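NreA (Staphylococcus aureus subsp. aureus, PDB 6K2H) is a GAF-domain signalling protein that probably senses nitrate through a bound nitrate ion, studied here as a variant altered in the nitrate-binding site. Local coordinates at residues 10-15 with 28-33; 14-19 with 118-123. The protein carries 1 engineered substitution. All blocks are in the same frame, centred on the assembly; numbering follows the deposited sequence.

Contact 1: residues 10-15 with 28-33; sequences RRFQET and AAIAFY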
ATOM      1  N   ARG A  10     -14.412   1.979  11.424  1.00 57.59           N
ATOM      2  CA  ARG A  10     -14.332   0.534  11.453  1.00 62.42           C
ATOM      3  C   ARG A  10     -14.670  -0.144  10.121  1.00 53.41           C
ATOM      4  O   ARG A  10     -14.243  -1.254   9.912  1.00 50.95           O
ATOM      5  CB  ARG A  10     -15.274  -0.023  12.542  1.00 69.25           C
ATOM      6  CG  ARG A  10     -14.754   0.041  13.980  1.00 70.65           C
ATOM      7  CD  ARG A  10     -15.322  -1.137  14.770  1.00 79.74           C
ATOM      8  NE  ARG A  10     -14.856  -1.208  16.162  1.00 88.99           N
ATOM      9  CZ  ARG A  10     -15.346  -0.504  17.194  1.00 87.00           C
ATOM     10  NH1 ARG A  10     -16.329   0.388  17.033  1.00 83.49           N
ATOM     11  NH2 ARG A  10     -14.831  -0.680  18.411  1.00 84.30           N
ATOM     12  N   ARG A  11     -15.452   0.496   9.256  1.00 54.34           N
ATOM     13  CA  ARG A  11     -15.798  -0.063   7.945  1.00 53.31           C
ATOM     14  C   ARG A  11     -14.570  -0.185   7.056  1.00 51.17           C
ATOM     15  O   ARG A  11     -14.399  -1.200   6.368  1.00 43.63           O
ATOM     16  CB  ARG A  11     -16.859   0.799   7.253  1.00 60.10           C
ATOM     17  CG  ARG A  11     -17.075   0.559   5.760  1.00 66.08           C
ATOM     18  CD  ARG A  11     -18.181   1.459   5.220  1.00 73.86           C
ATOM     19  NE  ARG A  11     -18.107   1.643   3.766  1.00 82.66           N
ATOM     20  CZ  ARG A  11     -19.010   2.290   3.025  1.00 98.04           C
ATOM     21  NH1 ARG A  11     -18.834   2.395   1.705  1.00102.57           N
ATOM     22  NH2 ARG A  11     -20.093   2.840   3.581  1.00106.06           N
ATOM     23  N   PHE A  12     -13.732   0.854   7.039  1.00 42.13           N
ATOM     24  CA  PHE A  12     -12.428   0.715   6.348  1.00 40.97           C
ATOM     25  C   PHE A  12     -11.612  -0.415   6.905  1.00 33.74           C
ATOM     26  O   PHE A  12     -11.083  -1.178   6.089  1.00 32.87           O
ATOM     27  CB  PHE A  12     -11.600   1.982   6.322  1.00 37.15           C
ATOM     28  CG  PHE A  12     -11.816   2.771   5.086  1.00 43.11           C
ATOM     29  CD1 PHE A  12     -10.846   2.835   4.090  1.00 48.35           C
ATOM     30  CD2 PHE A  12     -13.030   3.418   4.872  1.00 53.02           C
ATOM     31  CE1 PHE A  12     -11.074   3.549   2.931  1.00 50.61           C
ATOM     32  CE2 PHE A  12     -13.265   4.138   3.706  1.00 54.57           C
ATOM     33  CZ  PHE A  12     -12.288   4.199   2.730  1.00 54.50           C
ATOM     34  N   GLN A  13     -11.457  -0.522   8.232  1.00 32.16           N
ATOM     35  CA  GLN A  13     -10.621  -1.589   8.796  1.00 32.43           C
ATOM     36  C   GLN A  13     -11.174  -2.966   8.446  1.00 38.49           C
ATOM     37  O   GLN A  13     -10.452  -3.859   8.021  1.00 30.84           O
ATOM     38  CB  GLN A  13     -10.484  -1.466  10.292  1.00 29.65           C
ATOM     39  CG  GLN A  13      -9.604  -2.492  10.986  1.00 32.06           C
ATOM     40  CD  GLN A  13      -8.171  -2.426  10.493  1.00 37.26           C
ATOM     41  OE1 GLN A  13      -7.654  -3.372   9.857  1.00 36.28           O
ATOM     42  NE2 GLN A  13      -7.526  -1.289  10.744  1.00 31.47           N
ATOM     43  N   GLU A  14     -12.474  -3.152   8.649  1.00 37.53           N
ATOM     44  CA  GLU A  14     -13.067  -4.487   8.474  1.00 37.21           C
ATOM     45  C   GLU A  14     -13.056  -4.904   7.018  1.00 31.30           C
ATOM     46  O   GLU A  14     -12.838  -6.100   6.702  1.00 32.30           O
ATOM     47  CB  GLU A  14     -14.533  -4.514   8.955  1.00 43.15           C
ATOM     48  CG  GLU A  14     -14.741  -4.428  10.452  1.00 50.60           C
ATOM     49  CD  GLU A  14     -16.208  -4.139  10.844  1.00 50.14           C
ATOM     50  OE1 GLU A  14     -17.060  -3.793   9.972  1.00 58.32           O
ATOM     51  OE2 GLU A  14     -16.494  -4.219  12.046  1.00 54.89           O
ATOM     52  N   THR A  15     -13.374  -3.973   6.146  1.00 27.32           N
ATOM     53  CA  THR A  15     -13.333  -4.234   4.725  1.00 32.20           C
ATOM     54  C   THR A  15     -11.897  -4.571   4.328  1.00 31.59           C
ATOM     55  O   THR A  15     -11.661  -5.506   3.570  1.00 29.48           O
ATOM     56  CB  THR A  15     -13.800  -3.049   3.911  1.00 37.05           C
ATOM     57  OG1 THR A  15     -15.142  -2.731   4.298  1.00 46.72           O
ATOM     58  CG2 THR A  15     -13.774  -3.368   2.458  1.00 44.30           C
ATOM     59  N   ALA A  28      -2.047  -6.097   3.990  1.00 17.22           N
ATOM     60  CA  ALA A  28      -2.625  -5.011   3.124  1.00 19.58           C
ATOM     61  C   ALA A  28      -2.604  -3.687   3.896  1.00 19.86           C
ATOM     62  O   ALA A  28      -2.588  -3.703   5.134  1.00 20.74           O
ATOM     63  CB  ALA A  28      -4.058  -5.368   2.626  1.00 20.89           C
ATOM     64  N   ALA A  29      -2.626  -2.557   3.202  1.00 16.27           N
ATOM     65  CA  ALA A  29      -2.570  -1.270   3.866  1.00 16.96           C
ATOM     66  C   ALA A  29      -3.233  -0.243   2.999  1.00 20.73           C
ATOM     67  O   ALA A  29      -3.237  -0.384   1.749  1.00 20.10           O
ATOM     68  CB  ALA A  29      -1.154  -0.908   4.177  1.00 18.99           C
ATOM     69  N   ILE A  30      -3.822   0.768   3.636  1.00 19.52           N
ATOM     70  CA  ILE A  30      -4.352   1.919   2.867  1.00 20.44           C
ATOM     71  C   ILE A  30      -3.659   3.196   3.324  1.00 20.01           C
ATOM     72  O   ILE A  30      -3.636   3.489   4.504  1.00 19.77           O
ATOM     73  CB  ILE A  30      -5.871   2.046   3.090  1.00 21.33           C
ATOM     74  CG1 ILE A  30      -6.616   0.865   2.444  1.00 25.57           C
ATOM     75  CG2 ILE A  30      -6.383   3.369   2.467  1.00 25.09           C
ATOM     76  CD1 ILE A  30      -8.061   0.650   2.906  1.00 29.80           C
ATOM     77  N   ALA A  31      -3.165   3.975   2.367  1.00 18.46           N
ATOM     78  CA  ALA A  31      -2.511   5.260   2.625  1.00 19.06           C
ATOM     79  C   ALA A  31      -3.421   6.401   2.136  1.00 21.84           C
ATOM     80  O   ALA A  31      -4.058   6.304   1.088  1.00 19.26           O
ATOM     81  CB  ALA A  31      -1.162   5.312   1.934  1.00 20.34           C
ATOM     82  N   PHE A  32      -3.429   7.483   2.893  1.00 20.43           N
ATOM     83  CA  PHE A  32      -4.275   8.718   2.576  1.00 24.34           C
ATOM     84  C   PHE A  32      -3.445   9.863   3.105  1.00 25.25           C
ATOM     85  O   PHE A  32      -2.597   9.660   4.036  1.00 22.03           O
ATOM     86  CB  PHE A  32      -5.593   8.774   3.457  1.00 25.44           C
ATOM     87  CG  PHE A  32      -6.537   7.658   3.283  1.00 27.62           C
ATOM     88  CD1 PHE A  32      -7.030   6.968   4.392  1.00 32.94           C
ATOM     89  CD2 PHE A  32      -7.049   7.391   2.031  1.00 37.94           C
ATOM     90  CE1 PHE A  32      -7.975   6.020   4.232  1.00 35.39           C
ATOM     91  CE2 PHE A  32      -7.991   6.414   1.852  1.00 38.68           C
ATOM     92  CZ  PHE A  32      -8.457   5.735   2.968  1.00 39.95           C
ATOM     93  N   TYR A  33      -3.724  11.115   2.653  1.00 23.00           N
ATOM     94  CA  TYR A  33      -3.159  12.284   3.345  1.00 22.12           C
ATOM     95  C   TYR A  33      -3.541  12.281   4.856  1.00 19.22           C
ATOM     96  O   TYR A  33      -4.635  11.876   5.214  1.00 25.05           O
ATOM     97  CB  TYR A  33      -3.615  13.618   2.707  1.00 19.56           C
ATOM     98  CG  TYR A  33      -2.884  13.853   1.417  1.00 24.63           C
ATOM     99  CD1 TYR A  33      -1.564  14.273   1.420  1.00 25.35           C
ATOM    100  CD2 TYR A  33      -3.506  13.683   0.204  1.00 27.97           C
ATOM    101  CE1 TYR A  33      -0.885  14.457   0.221  1.00 28.30           C
ATOM    102  CE2 TYR A  33      -2.808  13.836  -0.991  1.00 29.54           C
ATOM    103  CZ  TYR A  33      -1.513  14.275  -0.948  1.00 31.47           C
ATOM    104  OH  TYR A  33      -0.848  14.459  -2.128  1.00 32.09           O
TER
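Phe12 reaches from the first turns of helix 10-23 onto strand 27-33 and meets two side chains there, Phe32 and Ile30. The two phenyl groups come from opposite directions. Their planes stand at 69° and their centroids lie 5.6 Å apart, an oblique pairing. The closest approach is Phe12 CE1 to Phe32 CZ, 3.4 Å. The Phe12 atoms CD1 and CE1 arrive at the edge of the Phe32 ring, near its plane. One face of that ring rests on its own strand neighbour, Ile30, whose CG2 lies 3.2 Å above the plane, off-centre and nearer the ring's border.

Ile30 crosses Phe12 at about a right angle. Its CD1 meets the edge of the Phe12 ring, 3.7 Å from Phe12 CD1. The torsions divide the work within Ile30: CG1 is anti to the carbonyl carbon (chi1 -68°) and carries CD1 to Phe12, while CG2 turns to Phe32. Phe32 also meets the ring of His45 on strand 42-48, and that pair is edge-to-face.

On the helix, Thr15 OG1 bonds to Arg11 O at 2.7 Å, an oxygen that also accepts the backbone N-H of Thr15. Asp9 OD1 accepts from Phe12 N near the helix start. No hydrogen bond joins residues 10-15 to 28-33; the contact between them is apolar, carbon on carbon.

Contact 2: residues 14-19 with 118-123; sequences ETLDKI and GVLLFG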
ATOM      1  N   GLU A  14     -12.474  -3.152   8.649  1.00 37.53           N
ATOM      2  CA  GLU A  14     -13.067  -4.487   8.474  1.00 37.21           C
ATOM      3  C   GLU A  14     -13.056  -4.904   7.018  1.00 31.30           C
ATOM      4  O   GLU A  14     -12.838  -6.100   6.702  1.00 32.30           O
ATOM      5  CB  GLU A  14     -14.533  -4.514   8.955  1.00 43.15           C
ATOM      6  CG  GLU A  14     -14.741  -4.428  10.452  1.00 50.60           C
ATOM      7  CD  GLU A  14     -16.208  -4.139  10.844  1.00 50.14           C
ATOM      8  OE1 GLU A  14     -17.060  -3.793   9.972  1.00 58.32           O
ATOM      9  OE2 GLU A  14     -16.494  -4.219  12.046  1.00 54.89           O
ATOM     10  N   THR A  15     -13.374  -3.973   6.146  1.00 27.32           N
ATOM     11  CA  THR A  15     -13.333  -4.234   4.725  1.00 32.20           C
ATOM     12  C   THR A  15     -11.897  -4.571   4.328  1.00 31.59           C
ATOM     13  O   THR A  15     -11.661  -5.506   3.570  1.00 29.48           O
ATOM     14  CB  THR A  15     -13.800  -3.049   3.911  1.00 37.05           C
ATOM     15  OG1 THR A  15     -15.142  -2.731   4.298  1.00 46.72           O
ATOM     16  CG2 THR A  15     -13.774  -3.368   2.458  1.00 44.30           C
ATOM     17  N   LEU A  16     -10.936  -3.822   4.873  1.00 25.01           N
ATOM     18  CA  LEU A  16      -9.533  -4.116   4.510  1.00 26.30           C
ATOM     19  C   LEU A  16      -9.180  -5.498   4.965  1.00 25.04           C
ATOM     20  O   LEU A  16      -8.566  -6.244   4.216  1.00 23.78           O
ATOM     21  CB  LEU A  16      -8.537  -3.038   5.041  1.00 22.69           C
ATOM     22  CG  LEU A  16      -7.064  -3.227   4.632  1.00 21.88           C
ATOM     23  CD1 LEU A  16      -6.852  -3.080   3.116  1.00 21.02           C
ATOM     24  CD2 LEU A  16      -6.147  -2.292   5.402  1.00 21.01           C
ATOM     25  N   ASP A  17      -9.590  -5.902   6.162  1.00 24.20           N
ATOM     26  CA  ASP A  17      -9.243  -7.222   6.642  1.00 28.81           C
ATOM     27  C   ASP A  17      -9.865  -8.332   5.795  1.00 27.60           C
ATOM     28  O   ASP A  17      -9.217  -9.362   5.526  1.00 29.11           O
ATOM     29  CB  ASP A  17      -9.720  -7.439   8.071  1.00 27.81           C
ATOM     30  CG  ASP A  17      -8.938  -6.635   9.104  1.00 33.24           C
ATOM     31  OD1 ASP A  17      -7.748  -6.340   8.958  1.00 26.58           O
ATOM     32  OD2 ASP A  17      -9.532  -6.389  10.174  1.00 33.72           O
ATOM     33  N   LYS A  18     -11.112  -8.105   5.396  1.00 30.05           N
ATOM     34  CA  LYS A  18     -11.848  -9.086   4.607  1.00 33.32           C
ATOM     35  C   LYS A  18     -11.128  -9.252   3.262  1.00 29.43           C
ATOM     36  O   LYS A  18     -10.772 -10.386   2.939  1.00 28.27           O
ATOM     37  CB  LYS A  18     -13.282  -8.628   4.382  1.00 36.27           C
ATOM     38  CG  LYS A  18     -14.184  -9.621   3.641  1.00 38.72           C
ATOM     39  CD  LYS A  18     -15.260  -8.871   2.861  1.00 47.28           C
ATOM     40  CE  LYS A  18     -16.574  -8.654   3.597  1.00 55.48           C
ATOM     41  NZ  LYS A  18     -17.693  -9.514   3.079  1.00 62.14           N
ATOM     42  N   ILE A  19     -10.968  -8.145   2.520  1.00 29.88           N
ATOM     43  CA  ILE A  19     -10.321  -8.111   1.178  1.00 32.56           C
ATOM     44  C   ILE A  19      -8.915  -8.718   1.164  1.00 29.76           C
ATOM     45  O   ILE A  19      -8.579  -9.486   0.262  1.00 28.43           O
ATOM     46  CB  ILE A  19     -10.270  -6.694   0.573  1.00 38.24           C
ATOM     47  CG1 ILE A  19     -11.708  -6.209   0.303  1.00 48.81           C
ATOM     48  CG2 ILE A  19      -9.601  -6.675  -0.813  1.00 46.45           C
ATOM     49  CD1 ILE A  19     -11.786  -4.806  -0.260  1.00 48.05           C
ATOM     50  N   GLY A 118      -6.169   7.899  -2.505  1.00 23.64           N
ATOM     51  CA  GLY A 118      -5.470   6.954  -1.624  1.00 22.73           C
ATOM     52  C   GLY A 118      -4.754   5.866  -2.397  1.00 24.05           C
ATOM     53  O   GLY A 118      -4.817   5.787  -3.657  1.00 23.18           O
ATOM     54  N   VAL A 119      -4.054   5.035  -1.630  1.00 19.40           N
ATOM     55  CA  VAL A 119      -3.345   3.902  -2.184  1.00 20.91           C
ATOM     56  C   VAL A 119      -3.667   2.668  -1.405  1.00 22.86           C
ATOM     57  O   VAL A 119      -3.548   2.688  -0.193  1.00 21.36           O
ATOM     58  CB  VAL A 119      -1.821   4.137  -2.239  1.00 22.87           C
ATOM     59  CG1 VAL A 119      -1.134   2.943  -2.883  1.00 22.05           C
ATOM     60  CG2 VAL A 119      -1.510   5.428  -2.993  1.00 25.80           C
ATOM     61  N   LEU A 120      -4.120   1.606  -2.104  1.00 20.20           N
ATOM     62  CA  LEU A 120      -4.298   0.288  -1.523  1.00 18.73           C
ATOM     63  C   LEU A 120      -3.105  -0.610  -1.854  1.00 21.54           C
ATOM     64  O   LEU A 120      -2.770  -0.851  -3.049  1.00 20.45           O
ATOM     65  CB  LEU A 120      -5.564  -0.362  -2.045  1.00 20.92           C
ATOM     66  CG  LEU A 120      -5.894  -1.761  -1.716  1.00 20.00           C
ATOM     67  CD1 LEU A 120      -6.079  -1.961  -0.227  1.00 24.98           C
ATOM     68  CD2 LEU A 120      -7.187  -2.189  -2.451  1.00 23.75           C
ATOM     69  N   LEU A 121      -2.413  -1.026  -0.822  1.00 20.52           N
ATOM     70  CA  LEU A 121      -1.188  -1.852  -0.951  1.00 19.81           C
ATOM     71  C   LEU A 121      -1.500  -3.275  -0.512  1.00 20.24           C
ATOM     72  O   LEU A 121      -2.149  -3.467   0.557  1.00 20.53           O
ATOM     73  CB  LEU A 121      -0.081  -1.263  -0.126  1.00 21.58           C
ATOM     74  CG  LEU A 121       1.106  -2.219   0.024  1.00 25.07           C
ATOM     75  CD1 LEU A 121       1.811  -2.351  -1.241  1.00 27.08           C
ATOM     76  CD2 LEU A 121       2.051  -1.727   1.136  1.00 31.07           C
ATOM     77  N   PHE A 122      -1.206  -4.246  -1.398  1.00 17.94           N
ATOM     78  CA  PHE A 122      -1.258  -5.687  -1.062  1.00 20.09           C
ATOM     79  C   PHE A 122       0.184  -6.154  -0.993  1.00 20.56           C
ATOM     80  O   PHE A 122       1.007  -5.881  -1.906  1.00 19.92           O
ATOM     81  CB  PHE A 122      -2.025  -6.472  -2.141  1.00 21.89           C
ATOM     82  CG  PHE A 122      -3.503  -6.178  -2.164  1.00 21.53           C
ATOM     83  CD1 PHE A 122      -4.312  -6.755  -1.188  1.00 27.65           C
ATOM     84  CD2 PHE A 122      -4.078  -5.467  -3.178  1.00 30.40           C
ATOM     85  CE1 PHE A 122      -5.691  -6.530  -1.214  1.00 26.52           C
ATOM     86  CE2 PHE A 122      -5.456  -5.258  -3.228  1.00 29.37           C
ATOM     87  CZ  PHE A 122      -6.256  -5.800  -2.238  1.00 29.06           C
ATOM     88  N   GLY A 123       0.527  -6.840   0.083  1.00 18.95           N
ATOM     89  CA  GLY A 123       1.886  -7.353   0.246  1.00 19.74           C
ATOM     90  C   GLY A 123       2.009  -8.827   0.607  1.00 21.08           C
ATOM     91  O   GLY A 123       1.165  -9.334   1.333  1.00 19.94           O
TER
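The Phe122 ring takes Ile19 at its edge: Ile19 CG2 lies near the ring plane, 3.7 Å from Phe122 CZ and 3.9 Å from Phe122 CE1. Another ring, that of Tyr25, stacks with Phe122. The contact belongs to the GAF fold, in which an antiparallel sheet carries helices packed against it. Here helix 10-23 lies on strand 115-124, the middle strand of the five.

Ile19 and Phe122 cross at about a right angle. In Ile19, the CG2 branch does the touching. Phe122 leaves its strand at a slant to the helix. With CG anti to the carbonyl carbon (chi1 -69°), the far end of the ring comes closer to the helix than its root does.

One turn earlier, Leu16 meets Leu120. The two leucines slide past each other in opposite directions, and a single methyl from each makes the contact. The CB of Leu16 does not point at the strand, but with CG anti to the backbone N (chi1 -177°) the end of the side chain comes nearer to Leu120. Leu16 also touches Ile30 on strand 27-33, and Leu120 packs on Val108 and Leu110 of strand 104-112. The methyl pair therefore sits among neighbouring strands.

Three of the four touching residues are buried, and Ile19 is partly exposed. No hydrogen bond crosses between residues 14-19 and 118-123. The backbones stay well apart, with Leu16 CA 9.1 Å from Leu120 CA, and only side chains meet across the gap between the two segments. Asp17 OD1 hydrogen-bonds to Ser48 OG on strand 42-48. Between the leucines, the meeting point is Leu16 CD1 against Leu120 CD1, 3.6 Å apart.

In the fold
Contacts 1 and 2 are successive parts of one interface, with centres about 6 Å apart. Helix 10-23 serves both, and Glu14 and Thr15 belong to both. Its first turns meet strand 27-33 and its later turns meet strand 115-124. These strands are antiparallel neighbours, joined by probable hydrogen bonds from Leu121 N to Ala29 O, 2.8 Å, and from Ala31 N to Val119 O, 2.9 Å. Leu16 CD1 packs on Ala28 CB at 3.6 Å, linking the helix part of contact 2 to the strand of contact 1. On the sheet, Ile30 touches Leu120. Together the contacts fasten the N-terminal helix of the GAF domain to its sheet.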